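PDB 3VU4: KmHsv2 from Kluyveromyces marxianus, which probably binds phosphoinositides on membranes, as a seven-bladed beta-propeller of the PROPPIN family related to the autophagy protein Atg18. Local coordinates for residues Pro21-Glu26 with Ser37-Phe42; His60-Arg65 with Ala74-Val79; Ser249-Lys254 with Glu268-Gln273. All blocks are in the same frame, centred on the assembly; numbering follows the deposited sequence.

Contact 1: residues Pro21-Glu26 with Ser37-Phe42; sequences PVTDYE and STLKSF
Thr-23 and Ser-37 form the tight part of this contact, gripping each other through both backbone and hydroxyl. The N-H of Thr-23 donates to Ser-37 O at 2.8 Å, approaching from above the carbonyl plane, while Thr-23 OG1 and Ser-37 OG lie 2.6 Å apart. A return bond runs from Ser-37 N to Asp-24 O (2.9 Å) and is nearly straight, with an N-H...O angle of 165°. Small hydroxyl residues suit this place: each needs only one short arm to reach the other, and Ser-37 is buried. Thr-23 OG1 is also hydrogen-bonded to Leu-61 O, and the carboxylate of Asp-24 turns away to Val-64 N and Arg-65, so both Thr-23 and Asp-24 also reach to the next blade. The setting is the first propeller blade, where the chain enters strand 24-27 beside the end of strand 33-37 and then turns into strand 41-47. Thr-38 shapes that turn: its OG1 accepts from the backbone N of Lys-40 and of Ser-41, an ST turn and an ST motif together. Toward solvent the contact becomes looser and apolar. With chi1 at 51°, Thr-23 sends OG1 to the serine and leaves its methyl for Leu-39, CG2 lying 3.8 Å from Leu-39 CD2, the two side chains crossing at about a right angle. The other methyl of the exposed Leu-39, CD1, rests 3.6 Å from Pro-21 CD, part of a rigid, puckered ring that presents CH2 groups to the leucine methyl.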
loop_
_atom_site.group_PDB
_atom_site.type_symbol
_atom_site.label_atom_id
_atom_site.label_comp_id
_atom_site.label_asym_id
_atom_site.label_seq_id
_atom_site.Cartn_x
_atom_site.Cartn_y
_atom_site.Cartn_z
ATOM N N PRO A 21 6.688 16.993 -13.676
ATOM C CA PRO A 21 6.053 16.404 -12.493
ATOM C C PRO A 21 5.650 14.947 -12.599
ATOM O O PRO A 21 5.222 14.481 -13.654
ATOM C CB PRO A 21 4.822 17.292 -12.264
ATOM C CG PRO A 21 5.052 18.494 -13.134
ATOM C CD PRO A 21 5.766 17.938 -14.318
ATOM N N VAL A 22 5.779 14.239 -11.484
ATOM C CA VAL A 22 5.381 12.845 -11.420
ATOM C C VAL A 22 3.850 12.865 -11.456
ATOM O O VAL A 22 3.217 13.599 -10.704
ATOM C CB VAL A 22 5.893 12.216 -10.118
ATOM C CG1 VAL A 22 5.325 10.815 -9.933
ATOM C CG2 VAL A 22 7.396 12.174 -10.159
ATOM N N THR A 23 3.251 12.086 -12.346
ATOM C CA THR A 23 1.798 12.073 -12.448
ATOM C C THR A 23 1.186 10.873 -11.729
ATOM O O THR A 23 -0.029 10.803 -11.527
ATOM C CB THR A 23 1.352 12.084 -13.933
ATOM O OG1 THR A 23 2.042 11.055 -14.655
ATOM C CG2 THR A 23 1.670 13.433 -14.569
ATOM N N ASP A 24 2.040 9.932 -11.338
ATOM C CA ASP A 24 1.608 8.741 -10.624
ATOM C C ASP A 24 2.833 7.886 -10.339
ATOM O O ASP A 24 3.831 7.954 -11.060
ATOM C CB ASP A 24 0.592 7.948 -11.454
ATOM C CG ASP A 24 -0.167 6.916 -10.627
ATOM O OD1 ASP A 24 -0.514 7.217 -9.466
ATOM O OD2 ASP A 24 -0.434 5.813 -11.144
ATOM N N TYR A 25 2.758 7.104 -9.268
ATOM C CA TYR A 25 3.849 6.228 -8.871
ATOM C C TYR A 25 3.253 5.123 -8.014
ATOM O O TYR A 25 2.256 5.333 -7.331
ATOM C CB TYR A 25 4.918 7.004 -8.092
ATOM C CG TYR A 25 4.435 7.660 -6.816
ATOM C CD1 TYR A 25 3.426 8.630 -6.841
ATOM C CD2 TYR A 25 4.995 7.319 -5.579
ATOM C CE1 TYR A 25 2.980 9.245 -5.663
ATOM C CE2 TYR A 25 4.562 7.927 -4.394
ATOM C CZ TYR A 25 3.555 8.884 -4.443
ATOM O OH TYR A 25 3.113 9.469 -3.280
ATOM N N GLU A 26 3.858 3.945 -8.054
ATOM C CA GLU A 26 3.335 2.822 -7.297
ATOM C C GLU A 26 4.389 1.720 -7.221
ATOM O O GLU A 26 5.228 1.599 -8.115
ATOM C CB GLU A 26 2.065 2.317 -7.989
ATOM C CG GLU A 26 1.280 1.277 -7.226
ATOM C CD GLU A 26 0.886 1.758 -5.851
ATOM O OE1 GLU A 26 1.764 1.764 -4.957
ATOM O OE2 GLU A 26 -0.292 2.138 -5.667
ATOM N N SER A 37 5.578 7.668 -13.339
ATOM C CA SER A 37 5.298 8.334 -14.600
ATOM C C SER A 37 5.420 9.855 -14.514
ATOM O O SER A 37 5.183 10.461 -13.459
ATOM C CB SER A 37 3.891 7.971 -15.086
ATOM O OG SER A 37 2.898 8.607 -14.303
ATOM N N THR A 38 5.792 10.461 -15.641
ATOM C CA THR A 38 5.938 11.907 -15.748
ATOM C C THR A 38 5.157 12.337 -16.975
ATOM O O THR A 38 4.424 11.542 -17.566
ATOM C CB THR A 38 7.398 12.318 -15.959
ATOM O OG1 THR A 38 7.847 11.831 -17.230
ATOM C CG2 THR A 38 8.282 11.747 -14.865
ATOM N N LEU A 39 5.316 13.597 -17.363
ATOM C CA LEU A 39 4.623 14.117 -18.534
ATOM C C LEU A 39 5.258 13.557 -19.804
ATOM O O LEU A 39 4.624 13.493 -20.860
ATOM C CB LEU A 39 4.714 15.643 -18.556
ATOM C CG LEU A 39 4.104 16.366 -17.353
ATOM C CD1 LEU A 39 4.205 17.886 -17.556
ATOM C CD2 LEU A 39 2.645 15.942 -17.185
ATOM N N LYS A 40 6.506 13.120 -19.670
ATOM C CA LYS A 40 7.273 12.614 -20.794
ATOM C C LYS A 40 7.598 11.122 -20.822
ATOM O O LYS A 40 7.978 10.606 -21.874
ATOM C CB LYS A 40 8.574 13.415 -20.893
ATOM C CG LYS A 40 8.365 14.920 -21.093
ATOM C CD LYS A 40 9.594 15.733 -20.688
ATOM C CE LYS A 40 10.844 15.279 -21.426
ATOM N NZ LYS A 40 12.035 16.063 -21.001
ATOM N N SER A 41 7.461 10.420 -19.698
ATOM C CA SER A 41 7.784 8.990 -19.690
ATOM C C SER A 41 7.383 8.282 -18.411
ATOM O O SER A 41 6.760 8.872 -17.530
ATOM C CB SER A 41 9.287 8.799 -19.847
ATOM O OG SER A 41 9.947 9.153 -18.639
ATOM N N PHE A 42 7.742 7.002 -18.332
ATOM C CA PHE A 42 7.506 6.211 -17.138
ATOM C C PHE A 42 8.860 5.594 -16.811
ATOM O O PHE A 42 9.614 5.234 -17.707
ATOM C CB PHE A 42 6.383 5.168 -17.339
ATOM C CG PHE A 42 6.779 3.911 -18.082
ATOM C CD1 PHE A 42 7.608 2.954 -17.494
ATOM C CD2 PHE A 42 6.233 3.636 -19.336
ATOM C CE1 PHE A 42 7.877 1.737 -18.145
ATOM C CE2 PHE A 42 6.498 2.423 -19.989
ATOM C CZ PHE A 42 7.318 1.477 -19.393
#

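Contact 2: residues His60-Arg65 with Ala74-Val79; sequences HLSKVR and AFVTGV
Leu-61 lays one methyl on the ring of Phe-75, and this pair sets the character of one face of the hairpin. The CD2 atom stands 4.2 Å from the centroid of the Phe-75 ring, 28° off the normal, a CH-pi contact over the face in which the leucine branch slants across the aromatic plane. Leu-61 CB starts out away from the partner strand; with CD1 anti to CA (chi2 -176°), the other branch, CD2, is the one that turns onto the ring. Val-64 lies on the same face, paired with Phe-75 in a non-hydrogen-bonded position, where a beta-branched residue fits the extended backbone. On the reverse face Lys-63 and Val-76 stand side by side, CB of Lys-63 being 4.1 Å from CB of Val-76, and Arg-65 sits beside the small Ala-74. Arg-65 bends at chi2 so that its NH1 returns to Val-64 O (2.9 Å), which lies close to the guanidinium plane. Strands 63-65 and 74-76 run almost exactly antiparallel, but Ser-62 and Lys-63 both face Val-76 in a classic beta bulge: Val-76 O takes a good bond from Ser-62 N (2.8 Å) and a weak one from Lys-63 N. The hairpin opens the second propeller blade and lies between its neighbours. Leu-61 and Val-64 pack on strand 33-37 of the first blade, Phe-75 meets the rings of His-84 and Trp-86 in strand 82-87, and on the reverse face Ala-74 and Arg-65 touch strand 103-108, where Arg-65 NE and Lys-63 NZ bind the carbonyls of Leu-106 and Lys-104.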
loop_
_atom_site.group_PDB
_atom_site.type_symbol
_atom_site.label_atom_id
_atom_site.label_comp_id
_atom_site.label_asym_id
_atom_site.label_seq_id
_atom_site.Cartn_x
_atom_site.Cartn_y
_atom_site.Cartn_z
ATOM N N HIS A 60 1.203 11.761 -21.754
ATOM C CA HIS A 60 -0.165 11.632 -21.263
ATOM C C HIS A 60 -0.340 10.598 -20.153
ATOM O O HIS A 60 -1.462 10.348 -19.705
ATOM C CB HIS A 60 -1.097 11.295 -22.432
ATOM C CG HIS A 60 -1.059 12.310 -23.530
ATOM N ND1 HIS A 60 -1.753 13.499 -23.465
ATOM C CD2 HIS A 60 -0.329 12.361 -24.669
ATOM C CE1 HIS A 60 -1.447 14.242 -24.514
ATOM N NE2 HIS A 60 -0.585 13.574 -25.258
ATOM N N LEU A 61 0.761 9.995 -19.709
ATOM C CA LEU A 61 0.679 8.998 -18.650
ATOM C C LEU A 61 -0.028 9.576 -17.441
ATOM O O LEU A 61 0.438 10.527 -16.822
ATOM C CB LEU A 61 2.065 8.501 -18.267
ATOM C CG LEU A 61 2.656 7.582 -19.332
ATOM C CD1 LEU A 61 3.989 7.040 -18.851
ATOM C CD2 LEU A 61 1.690 6.444 -19.609
ATOM N N SER A 62 -1.169 8.980 -17.127
ATOM C CA SER A 62 -2.012 9.407 -16.027
ATOM C C SER A 62 -1.955 8.442 -14.833
ATOM O O SER A 62 -2.146 8.842 -13.673
ATOM C CB SER A 62 -3.442 9.526 -16.547
ATOM O OG SER A 62 -4.384 9.403 -15.505
ATOM N N LYS A 63 -1.691 7.173 -15.134
ATOM C CA LYS A 63 -1.625 6.132 -14.127
ATOM C C LYS A 63 -0.701 5.025 -14.630
ATOM O O LYS A 63 -0.688 4.708 -15.821
ATOM C CB LYS A 63 -3.037 5.604 -13.870
ATOM C CG LYS A 63 -3.144 4.490 -12.846
ATOM C CD LYS A 63 -4.520 4.522 -12.238
ATOM C CE LYS A 63 -4.696 5.832 -11.491
ATOM N NZ LYS A 63 -6.101 6.099 -11.117
ATOM N N VAL A 64 0.072 4.433 -13.730
ATOM C CA VAL A 64 1.001 3.397 -14.140
ATOM C C VAL A 64 1.158 2.281 -13.089
ATOM O O VAL A 64 1.230 2.542 -11.888
ATOM C CB VAL A 64 2.375 4.049 -14.480
ATOM C CG1 VAL A 64 3.014 4.635 -13.218
ATOM C CG2 VAL A 64 3.285 3.046 -15.147
ATOM N N ARG A 65 1.196 1.035 -13.559
ATOM C CA ARG A 65 1.331 -0.139 -12.689
ATOM C C ARG A 65 2.289 -1.148 -13.307
ATOM O O ARG A 65 2.520 -1.134 -14.520
ATOM C CB ARG A 65 -0.025 -0.830 -12.510
ATOM C CG ARG A 65 -1.107 0.020 -11.882
ATOM C CD ARG A 65 -0.903 0.161 -10.394
ATOM N NE ARG A 65 -1.992 0.916 -9.793
ATOM C CZ ARG A 65 -2.014 2.238 -9.689
ATOM N NH1 ARG A 65 -0.991 2.956 -10.140
ATOM N NH2 ARG A 65 -3.074 2.843 -9.164
ATOM N N ALA A 74 0.987 -1.642 -16.934
ATOM C CA ALA A 74 -0.333 -1.201 -17.332
ATOM C C ALA A 74 -0.373 0.301 -17.113
ATOM O O ALA A 74 0.225 0.802 -16.162
ATOM C CB ALA A 74 -1.385 -1.886 -16.478
ATOM N N PHE A 75 -1.058 1.024 -17.990
ATOM C CA PHE A 75 -1.165 2.466 -17.828
ATOM C C PHE A 75 -2.387 3.075 -18.498
ATOM O O PHE A 75 -3.024 2.456 -19.351
ATOM C CB PHE A 75 0.112 3.164 -18.319
ATOM C CG PHE A 75 0.491 2.840 -19.737
ATOM C CD1 PHE A 75 -0.318 3.232 -20.799
ATOM C CD2 PHE A 75 1.683 2.172 -20.013
ATOM C CE1 PHE A 75 0.058 2.968 -22.114
ATOM C CE2 PHE A 75 2.069 1.903 -21.329
ATOM C CZ PHE A 75 1.258 2.302 -22.378
ATOM N N VAL A 76 -2.723 4.283 -18.063
ATOM C CA VAL A 76 -3.848 5.031 -18.601
ATOM C C VAL A 76 -3.212 6.301 -19.136
ATOM O O VAL A 76 -2.290 6.839 -18.524
ATOM C CB VAL A 76 -4.866 5.401 -17.501
ATOM C CG1 VAL A 76 -5.962 6.288 -18.072
ATOM C CG2 VAL A 76 -5.468 4.148 -16.912
ATOM N N THR A 77 -3.688 6.779 -20.279
ATOM C CA THR A 77 -3.122 7.985 -20.869
ATOM C C THR A 77 -4.151 9.103 -20.922
ATOM O O THR A 77 -4.756 9.447 -19.902
ATOM C CB THR A 77 -2.609 7.707 -22.288
ATOM O OG1 THR A 77 -3.706 7.304 -23.116
ATOM C CG2 THR A 77 -1.559 6.602 -22.269
ATOM N N GLY A 78 -4.341 9.669 -22.111
ATOM C CA GLY A 78 -5.296 10.748 -22.269
ATOM C C GLY A 78 -6.687 10.242 -21.973
ATOM O O GLY A 78 -7.389 10.778 -21.110
ATOM N N VAL A 79 -7.082 9.198 -22.694
ATOM C CA VAL A 79 -8.391 8.590 -22.523
ATOM C C VAL A 79 -8.398 7.843 -21.192
ATOM O O VAL A 79 -7.833 6.751 -21.066
ATOM C CB VAL A 79 -8.702 7.638 -23.704
ATOM C CG1 VAL A 79 -7.496 6.757 -23.994
ATOM C CG2 VAL A 79 -9.937 6.801 -23.395
#

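Contact 3: residues Ser249-Lys254 with Glu268-Gln273; sequences STDGSK and EIFNDQ
The ring of Phe-270 covers the turn formed by Asp-251, Gly-252 and Ser-253. Its chi1 of 73° puts CG between the backbone N and the carbonyl carbon, and from there the ring reaches back across the turn. CB and CG only lead the way. CD2 is the first ring atom to meet the other segment, near Ser-253 CA, which sits over one face in a CH-pi contact, 3.9 Å from the centroid. On one flank CE1 approaches Ser-253 CB; on the other CE2 lies 3.6 Å from Gly-252 O. The far tip, CZ, comes edge-on to Asp-251 O at 3.6 Å, the slightly positive rim of the ring facing a carbonyl oxygen. Gly-252 suits its place by taking a positive phi (80°) at the end of a type I turn from Ser-249, and Asp-251 OD1 accepts from Ser-253 N as an Asx turn. Ser-253 then ties the turn to the departing chain: its OG donates to Phe-270 O (2.8 Å), and its O receives Ile-269 N (2.8 Å). This is the sixth blade, where the chain leaves strand 263-268 for a long excursion before strand 296-299; in PROPPINs the corresponding loop is implicated in membrane insertion. The carboxylates of Asp-251 and Asp-272 are modelled implausibly close, so their detailed geometry is doubtful. Lys-254 NZ bonds Ser-253 OG (3.1 Å). It also lies at long salt-bridge distance from Asp-272 OD2, with a water between Ser-249 OG and that carboxylate, both as uncertain as its position. If the acids do lie near each other, with Glu-316 also close to Asp-251, their proton affinities would probably rise, and Lys-254 would help to offset the charge.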
loop_
_atom_site.group_PDB
_atom_site.type_symbol
_atom_site.label_atom_id
_atom_site.label_comp_id
_atom_site.label_asym_id
_atom_site.label_seq_id
_atom_site.Cartn_x
_atom_site.Cartn_y
_atom_site.Cartn_z
ATOM N N SER A 249 4.888 -4.443 7.669
ATOM C CA SER A 249 6.276 -4.898 7.563
ATOM C C SER A 249 6.225 -6.279 6.904
ATOM O O SER A 249 5.195 -6.949 6.929
ATOM C CB SER A 249 6.948 -4.958 8.940
ATOM O OG SER A 249 6.251 -5.813 9.827
ATOM N N THR A 250 7.332 -6.701 6.309
ATOM C CA THR A 250 7.372 -7.972 5.588
ATOM C C THR A 250 6.907 -9.239 6.313
ATOM O O THR A 250 6.345 -10.131 5.679
ATOM C CB THR A 250 8.766 -8.195 4.978
ATOM O OG1 THR A 250 9.763 -8.137 6.003
ATOM C CG2 THR A 250 9.053 -7.115 3.947
ATOM N N ASP A 251 7.115 -9.330 7.624
ATOM C CA ASP A 251 6.659 -10.510 8.369
ATOM C C ASP A 251 5.263 -10.304 8.982
ATOM O O ASP A 251 4.744 -11.185 9.676
ATOM C CB ASP A 251 7.655 -10.864 9.478
ATOM C CG ASP A 251 7.833 -9.741 10.483
ATOM O OD1 ASP A 251 7.059 -8.753 10.447
ATOM O OD2 ASP A 251 8.749 -9.845 11.317
ATOM N N GLY A 252 4.666 -9.141 8.727
ATOM C CA GLY A 252 3.340 -8.846 9.248
ATOM C C GLY A 252 3.314 -8.411 10.703
ATOM O O GLY A 252 2.246 -8.307 11.313
ATOM N N SER A 253 4.492 -8.148 11.254
ATOM C CA SER A 253 4.645 -7.736 12.649
ATOM C C SER A 253 4.314 -6.275 12.978
ATOM O O SER A 253 3.731 -5.983 14.016
ATOM C CB SER A 253 6.079 -8.016 13.107
ATOM O OG SER A 253 6.362 -7.313 14.310
ATOM N N LYS A 254 4.718 -5.350 12.119
ATOM C CA LYS A 254 4.457 -3.943 12.375
ATOM C C LYS A 254 3.684 -3.258 11.273
ATOM O O LYS A 254 3.725 -3.651 10.108
ATOM C CB LYS A 254 5.768 -3.205 12.625
ATOM C CG LYS A 254 6.421 -3.621 13.915
ATOM C CD LYS A 254 7.834 -3.119 14.013
ATOM C CE LYS A 254 8.569 -3.835 15.143
ATOM N NZ LYS A 254 8.622 -5.315 14.908
ATOM N N GLU A 268 2.366 -2.144 16.612
ATOM C CA GLU A 268 2.815 -3.526 16.682
ATOM C C GLU A 268 1.692 -4.556 16.736
ATOM O O GLU A 268 0.895 -4.557 17.676
ATOM C CB GLU A 268 3.736 -3.680 17.899
ATOM C CG GLU A 268 4.144 -5.113 18.236
ATOM C CD GLU A 268 5.060 -5.172 19.449
ATOM O OE1 GLU A 268 6.278 -4.936 19.293
ATOM O OE2 GLU A 268 4.558 -5.433 20.564
ATOM N N ILE A 269 1.631 -5.428 15.728
ATOM C CA ILE A 269 0.621 -6.490 15.685
ATOM C C ILE A 269 1.079 -7.678 16.559
ATOM O O ILE A 269 0.290 -8.267 17.307
ATOM C CB ILE A 269 0.353 -6.957 14.231
ATOM C CG1 ILE A 269 -0.582 -5.961 13.529
ATOM C CG2 ILE A 269 -0.275 -8.346 14.222
ATOM C CD1 ILE A 269 0.050 -4.620 13.202
ATOM N N PHE A 270 2.352 -8.034 16.456
ATOM C CA PHE A 270 2.904 -9.094 17.292
ATOM C C PHE A 270 4.394 -8.833 17.451
ATOM O O PHE A 270 5.022 -8.270 16.550
ATOM C CB PHE A 270 2.619 -10.489 16.702
ATOM C CG PHE A 270 3.422 -10.838 15.475
ATOM C CD1 PHE A 270 4.750 -11.246 15.584
ATOM C CD2 PHE A 270 2.824 -10.829 14.209
ATOM C CE1 PHE A 270 5.479 -11.648 14.458
ATOM C CE2 PHE A 270 3.539 -11.228 13.077
ATOM C CZ PHE A 270 4.873 -11.639 13.205
ATOM N N ASN A 271 4.954 -9.202 18.603
ATOM C CA ASN A 271 6.366 -8.960 18.837
ATOM C C ASN A 271 7.250 -9.815 17.935
ATOM O O ASN A 271 7.144 -11.034 17.888
ATOM C CB ASN A 271 6.733 -9.163 20.296
ATOM C CG ASN A 271 8.114 -8.641 20.603
ATOM O OD1 ASN A 271 9.100 -9.145 20.070
ATOM N ND2 ASN A 271 8.197 -7.611 21.446
ATOM N N ASP A 272 8.123 -9.111 17.228
ATOM C CA ASP A 272 9.046 -9.630 16.229
ATOM C C ASP A 272 10.386 -10.180 16.714
ATOM O O ASP A 272 10.927 -11.118 16.146
ATOM C CB ASP A 272 9.327 -8.489 15.247
ATOM C CG ASP A 272 9.250 -8.927 13.839
ATOM O OD1 ASP A 272 8.676 -10.007 13.612
ATOM O OD2 ASP A 272 9.743 -8.203 12.956
ATOM N N GLN A 273 10.920 -9.553 17.751
ATOM C CA GLN A 273 12.219 -9.876 18.311
ATOM C C GLN A 273 12.347 -11.183 19.099
ATOM O O GLN A 273 11.361 -11.869 19.385
ATOM C CB GLN A 273 12.641 -8.719 19.216
ATOM C CG GLN A 273 12.256 -7.341 18.684
ATOM C CD GLN A 273 13.133 -6.899 17.527
ATOM O OE1 GLN A 273 14.197 -6.304 17.728
ATOM N NE2 GLN A 273 12.699 -7.202 16.305
HETATM O O HOH W 1 8.283 -5.895 11.664
#

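In the fold
Contacts 1 and 2 hold neighbouring blades, their centres 9 Å apart, and touch directly through side chains of contact 1 that bond to the backbone of contact 2. Contact 3 lies on the opposite side of the chain's centre, its own centre about 33 Å from that of contact 1 and 35 Å from that of contact 2. It is the most buried, with five of nine touching residues buried and none exposed; contact 2 has five of eleven buried, contact 1 two of seven and an exposed leucine. Contact 2 is a hairpin, bulged at one end, with apolar and aromatic packing on one face; contact 1 relies mainly on hydroxyls and backbone; contact 3, between two loops, on a ring, a turn and clustered charges.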